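Local coordinates for protein esterase (Sinorhizobium meliloti 1021, PDB 4TX1) that probably hydrolyses acetyl esters, including those of carbohydrates, as a member of the SGNH (GDSL-like) hydrolase family, at residues T15-G20 and H87-L92; Y19-T24 and F97-N102. One frame throughout, in Å; residues are numbered along the deposited sequence.

Contact 1 of 2, residues T15-G20 and H87-L92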
loop_
_atom_site.group_PDB
_atom_site.type_symbol
_atom_site.label_atom_id
_atom_site.label_comp_id
_atom_site.label_asym_id
_atom_site.label_seq_id
_atom_site.Cartn_x
_atom_site.Cartn_y
_atom_site.Cartn_z
ATOM N N THR A 15 10.279 9.911 29.309
ATOM C CA THR A 15 10.213 10.353 27.925
ATOM C C THR A 15 8.753 10.491 27.577
ATOM O O THR A 15 7.908 9.643 27.955
ATOM C CB THR A 15 10.847 9.350 26.975
ATOM O OG1 THR A 15 12.234 9.166 27.352
ATOM C CG2 THR A 15 10.787 9.924 25.457
ATOM N N VAL A 16 8.446 11.600 26.916
ATOM C CA VAL A 16 7.061 11.934 26.586
ATOM C C VAL A 16 6.983 12.158 25.080
ATOM O O VAL A 16 7.718 12.995 24.552
ATOM C CB VAL A 16 6.609 13.274 27.222
ATOM C CG1 VAL A 16 5.174 13.626 26.907
ATOM C CG2 VAL A 16 6.806 13.259 28.776
ATOM N N LEU A 17 6.091 11.433 24.408
ATOM C CA LEU A 17 5.818 11.670 22.978
ATOM C C LEU A 17 4.554 12.465 22.829
ATOM O O LEU A 17 3.484 12.092 23.366
ATOM C CB LEU A 17 5.694 10.339 22.194
ATOM C CG LEU A 17 5.230 10.415 20.705
ATOM C CD1 LEU A 17 6.337 11.013 19.853
ATOM C CD2 LEU A 17 4.839 8.982 20.303
ATOM N N CYS A 18 4.654 13.520 22.026
ATOM C CA CYS A 18 3.531 14.396 21.715
ATOM C C CYS A 18 3.131 14.207 20.250
ATOM O O CYS A 18 3.879 14.590 19.342
ATOM C CB CYS A 18 3.835 15.836 21.917
ATOM S SG CYS A 18 4.392 16.207 23.635
ATOM N N TYR A 19 2.034 13.526 20.061
ATOM C CA TYR A 19 1.561 13.126 18.706
ATOM C C TYR A 19 0.396 13.902 18.310
ATOM O O TYR A 19 -0.724 13.787 18.868
ATOM C CB TYR A 19 1.253 11.630 18.716
ATOM C CG TYR A 19 1.126 10.951 17.340
ATOM C CD1 TYR A 19 2.251 10.809 16.521
ATOM C CD2 TYR A 19 -0.081 10.476 16.873
ATOM C CE1 TYR A 19 2.193 10.123 15.313
ATOM C CE2 TYR A 19 -0.176 9.868 15.590
ATOM C CZ TYR A 19 0.980 9.661 14.850
ATOM O OH TYR A 19 0.957 9.007 13.638
ATOM N N GLY A 20 0.574 14.759 17.286
ATOM C CA GLY A 20 -0.501 15.629 16.884
ATOM C C GLY A 20 -0.393 16.148 15.453
ATOM O O GLY A 20 0.269 15.524 14.608
ATOM N N HIS A 87 7.993 3.253 17.615
ATOM C CA HIS A 87 9.157 2.426 17.538
ATOM C C HIS A 87 10.448 3.233 17.524
ATOM O O HIS A 87 11.433 2.817 18.104
ATOM C CB HIS A 87 9.089 1.479 16.303
ATOM C CG HIS A 87 9.708 0.125 16.529
ATOM N ND1 HIS A 87 9.083 -0.896 17.254
ATOM C CD2 HIS A 87 10.855 -0.383 16.043
ATOM C CE1 HIS A 87 9.871 -1.964 17.227
ATOM N NE2 HIS A 87 10.936 -1.696 16.501
ATOM N N THR A 88 10.431 4.367 16.839
ATOM C CA THR A 88 11.552 5.273 16.763
ATOM C C THR A 88 11.887 5.860 18.127
ATOM O O THR A 88 13.053 6.189 18.427
ATOM C CB THR A 88 11.123 6.460 15.852
ATOM O OG1 THR A 88 10.921 5.943 14.503
ATOM C CG2 THR A 88 12.215 7.517 15.830
ATOM N N HIS A 89 10.892 6.086 18.945
ATOM C CA HIS A 89 11.116 6.879 20.177
ATOM C C HIS A 89 11.063 6.056 21.461
ATOM O O HIS A 89 11.279 6.629 22.561
ATOM C CB HIS A 89 10.157 8.078 20.196
ATOM C CG HIS A 89 10.418 9.069 19.114
ATOM N ND1 HIS A 89 11.643 9.673 18.926
ATOM C CD2 HIS A 89 9.625 9.488 18.077
ATOM C CE1 HIS A 89 11.586 10.448 17.844
ATOM N NE2 HIS A 89 10.370 10.343 17.308
ATOM N N ALA A 90 10.713 4.769 21.329
ATOM C CA ALA A 90 10.632 3.853 22.458
ATOM C C ALA A 90 11.987 3.804 23.178
ATOM O O ALA A 90 13.022 3.843 22.583
ATOM C CB ALA A 90 10.231 2.453 21.992
ATOM N N PRO A 91 11.948 3.583 24.486
ATOM C CA PRO A 91 10.817 3.357 25.349
ATOM C C PRO A 91 10.201 4.654 25.824
ATOM O O PRO A 91 10.920 5.636 26.047
ATOM C CB PRO A 91 11.461 2.622 26.561
ATOM C CG PRO A 91 12.807 3.144 26.602
ATOM C CD PRO A 91 13.234 3.275 25.160
ATOM N N LEU A 92 8.869 4.661 25.921
ATOM C CA LEU A 92 8.131 5.849 26.265
ATOM C C LEU A 92 7.413 5.676 27.607
ATOM O O LEU A 92 6.835 4.616 27.852
ATOM C CB LEU A 92 7.104 6.176 25.157
ATOM C CG LEU A 92 7.732 6.510 23.779
ATOM C CD1 LEU A 92 6.599 6.364 22.702
ATOM C CD2 LEU A 92 8.268 7.895 23.883
HETATM O O HOH W 1 12.978 6.920 24.954
#
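T15 and L17 of strand 14-20 pack against H89 and L92, at the turn where helix 78-89 leads into strand 94-98. This is the end of a beta-alpha-beta crossover in the parallel sheet of an alpha/beta SGNH hydrolase fold. The crossover runs from strand 53-59 to strand 94-98 and passes over strand 14-20, which lies between them.

L17 can be followed outward. Its CB sits 3.9 Å from L92 CD2. CG is anti to the backbone N (chi1 173°), which carries the branches toward the helix end. From there the two methyls part. L17 CD2 meets the other methyl of L92, CD1, at 4.0 Å. L17 CD1 reaches CD2 of the H89 ring at 4.0 Å, approaching it obliquely. The L17 and H89 side chains cross at about a right angle. V85 and L86 of the same helix also touch L17.

T88 CG2 lies over the centre of one face of the H89 ring. NE2 of H89 is hydrogen-bonded to OE2 of E58 in strand 53-59, which would limit rotation of the ring.

L92 CD2 touches both strand residues, T15 CG2 at 3.6 Å as well as L17 CB. Replacing L92 by alanine takes away both methyls and would probably open a gap beside L17 CB and T15 CG2, leaving L17 CD2 without its partner on this side.

The polar side of the turn is bridged by one water. A90 O makes a weak hydrogen bond with W25 NE1 of a second subunit. P91 follows a cis peptide bond. The water donates to P91 O at 2.7 Å and to H89 O at 2.9 Å, and it accepts a weak bond from T15 OG1 at 3.4 Å.

Contact 2 of 2, residues Y19-T24 and F97-N102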
loop_
_atom_site.group_PDB
_atom_site.type_symbol
_atom_site.label_atom_id
_atom_site.label_comp_id
_atom_site.label_asym_id
_atom_site.label_seq_id
_atom_site.Cartn_x
_atom_site.Cartn_y
_atom_site.Cartn_z
ATOM N N TYR A 19 2.034 13.526 20.061
ATOM C CA TYR A 19 1.561 13.126 18.706
ATOM C C TYR A 19 0.396 13.902 18.310
ATOM O O TYR A 19 -0.724 13.787 18.868
ATOM C CB TYR A 19 1.253 11.630 18.716
ATOM C CG TYR A 19 1.126 10.951 17.340
ATOM C CD1 TYR A 19 2.251 10.809 16.521
ATOM C CD2 TYR A 19 -0.081 10.476 16.873
ATOM C CE1 TYR A 19 2.193 10.123 15.313
ATOM C CE2 TYR A 19 -0.176 9.868 15.590
ATOM C CZ TYR A 19 0.980 9.661 14.850
ATOM O OH TYR A 19 0.957 9.007 13.638
ATOM N N GLY A 20 0.574 14.759 17.286
ATOM C CA GLY A 20 -0.501 15.629 16.884
ATOM C C GLY A 20 -0.393 16.148 15.453
ATOM O O GLY A 20 0.269 15.524 14.608
ATOM N N ASP A 21 -1.077 17.267 15.207
ATOM C CA ASP A 21 -1.275 17.848 13.888
ATOM C C ASP A 21 -0.622 19.235 13.847
ATOM O O ASP A 21 0.380 19.454 14.530
ATOM C CB ASP A 21 -2.723 17.784 13.473
ATOM C CG ASP A 21 -3.653 18.566 14.426
ATOM O OD1 ASP A 21 -3.109 19.427 15.133
ATOM O OD2 ASP A 21 -4.847 18.213 14.501
ATOM N N SER A 22 -1.146 20.122 13.027
ATOM C CA SER A 22 -0.496 21.436 12.798
ATOM C C SER A 22 -0.590 22.256 14.107
ATOM O O SER A 22 0.284 23.123 14.300
ATOM C CB SER A 22 -1.146 22.210 11.690
ATOM O OG SER A 22 -2.469 22.594 12.075
ATOM N N LEU A 23 -1.506 21.934 14.985
ATOM C CA LEU A 23 -1.525 22.606 16.280
ATOM C C LEU A 23 -0.311 22.261 17.128
ATOM O O LEU A 23 0.064 23.044 17.926
ATOM C CB LEU A 23 -2.778 22.263 17.067
ATOM C CG LEU A 23 -4.003 23.027 16.701
ATOM C CD1 LEU A 23 -4.252 23.174 15.261
ATOM C CD2 LEU A 23 -5.231 22.525 17.390
ATOM N N THR A 24 0.252 21.063 16.965
ATOM C CA THR A 24 1.422 20.616 17.638
ATOM C C THR A 24 2.685 20.981 16.889
ATOM O O THR A 24 3.680 21.320 17.521
ATOM C CB THR A 24 1.317 19.088 17.869
ATOM O OG1 THR A 24 0.156 18.845 18.661
ATOM C CG2 THR A 24 2.495 18.479 18.553
ATOM N N PHE A 97 -1.767 12.567 23.032
ATOM C CA PHE A 97 -2.449 12.749 21.746
ATOM C C PHE A 97 -3.184 14.079 21.740
ATOM O O PHE A 97 -3.918 14.415 22.681
ATOM C CB PHE A 97 -3.467 11.676 21.483
ATOM C CG PHE A 97 -2.872 10.290 21.259
ATOM C CD1 PHE A 97 -2.068 10.061 20.159
ATOM C CD2 PHE A 97 -3.133 9.228 22.091
ATOM C CE1 PHE A 97 -1.561 8.840 19.903
ATOM C CE2 PHE A 97 -2.667 7.958 21.849
ATOM C CZ PHE A 97 -1.803 7.764 20.770
ATOM N N MET A 98 -2.974 14.831 20.683
ATOM C CA MET A 98 -3.893 15.929 20.409
ATOM C C MET A 98 -4.297 15.952 18.934
ATOM O O MET A 98 -3.613 16.558 18.067
ATOM C CB MET A 98 -3.356 17.307 20.907
ATOM C CG MET A 98 -4.478 18.337 20.873
ATOM S SD MET A 98 -4.112 19.925 21.680
ATOM C CE MET A 98 -3.105 20.667 20.405
ATOM N N LEU A 99 -5.373 15.242 18.624
ATOM C CA LEU A 99 -5.840 15.076 17.261
ATOM C C LEU A 99 -7.335 15.144 17.239
ATOM O O LEU A 99 -7.993 14.918 18.260
ATOM C CB LEU A 99 -5.338 13.730 16.674
ATOM C CG LEU A 99 -3.870 13.576 16.393
ATOM C CD1 LEU A 99 -3.534 12.092 16.017
ATOM C CD2 LEU A 99 -3.457 14.527 15.286
ATOM N N GLY A 100 -7.865 15.480 16.070
ATOM C CA GLY A 100 -9.282 15.524 15.743
ATOM C C GLY A 100 -9.713 16.702 14.913
ATOM O O GLY A 100 -10.790 16.651 14.303
ATOM N N SER A 101 -8.951 17.802 14.919
ATOM C CA SER A 101 -9.314 18.967 14.116
ATOM C C SER A 101 -9.448 18.638 12.635
ATOM O O SER A 101 -10.406 19.040 11.996
ATOM C CB SER A 101 -8.293 20.091 14.342
ATOM O OG SER A 101 -8.316 20.577 15.703
ATOM N N ASN A 102 -8.549 17.769 12.106
ATOM C CA ASN A 102 -8.637 17.456 10.690
ATOM C C ASN A 102 -9.748 16.492 10.353
ATOM O O ASN A 102 -10.249 16.471 9.249
ATOM C CB ASN A 102 -7.277 16.986 10.169
ATOM C CG ASN A 102 -6.249 18.091 10.179
ATOM O OD1 ASN A 102 -6.460 19.092 9.502
ATOM N ND2 ASN A 102 -5.192 17.969 10.938
HETATM O O HOH W 2 -6.370 16.219 13.695
HETATM O O HOH W 3 -2.286 18.759 17.549
HETATM O O HOH W 4 -6.535 18.506 16.615
HETATM O O HOH W 5 -3.496 20.156 10.972
#
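One direct backbone hydrogen bond joins Y19 and M98: M98 N donates to Y19 O at 3.1 Å, nearly straight at 166°. It belongs to the parallel pairing of strands 14-20 and 94-98, where Y19 is paired with F97 and both side chains lie on the same face. The same oxygen receives a CA-H...O contact from F97.

Apolar contacts lie on both sides of the sheet. On the Y19 side, CD2 of Y19 meets the edge of the F97 ring in its plane, 3.7 Å from F97 CE1. L99 CD1 comes obliquely to the tyrosine ring, while L99 CD2 lies against G20 CA and C. On the M98 side, the methionine chain is extended and then bends at its last torsion (chi3 78°). This brings M98 CE to L23 CB at 3.7 Å and close to T24 OG1. G20 lies beside T24, and a CB on it would run into OG1.

D21 caps helix 22-25. Its OD1 accepts from L23 N at 3.0 Å, on the anti side and tilted out of the carboxylate plane. N102 ND2 packs against D21 CB at 3.5 Å, its amide plane almost square to the carboxylate (81°).

Four waters add further links. D21 OD2 accepts from two of them. One also takes N-H bonds from G100 and N102; the other takes one from S101 N. A third gives a bond to M98 O at 2.6 Å and accepts from D21 N and T24 OG1, which is also hydrogen-bonded to W41 NE1. A fourth joins S22 N to N102 ND2, which also bonds R63 O.

G20-L23 spell the GDSL motif, and N102 matches the asparagine of the family's third conserved block. S22, weakly hydrogen-bonded to H202, is probably the nucleophile of an SGNH active site.

Overall arrangement
Both contacts use strand 14-20 and share Y19 and G20, and their centres are 15 Å apart. Contact 1 lies early on the strand, its centre about 13 Å from the centre of the chain, and borders a second subunit. Contact 2 lies where the strand ends, its centre about 3 Å from the centre of the chain, and no other chain of the assembly touches it. The two meet where C18 O packs on T24 CG2, 4.2 Å away. The chain leaves helix 78-89 through the turn of contact 1 and enters strand 94-98. The end of strand 94-98 then leads into L99-N102, near S22 and the probable Ser-His-Asp triad with H202 and D199.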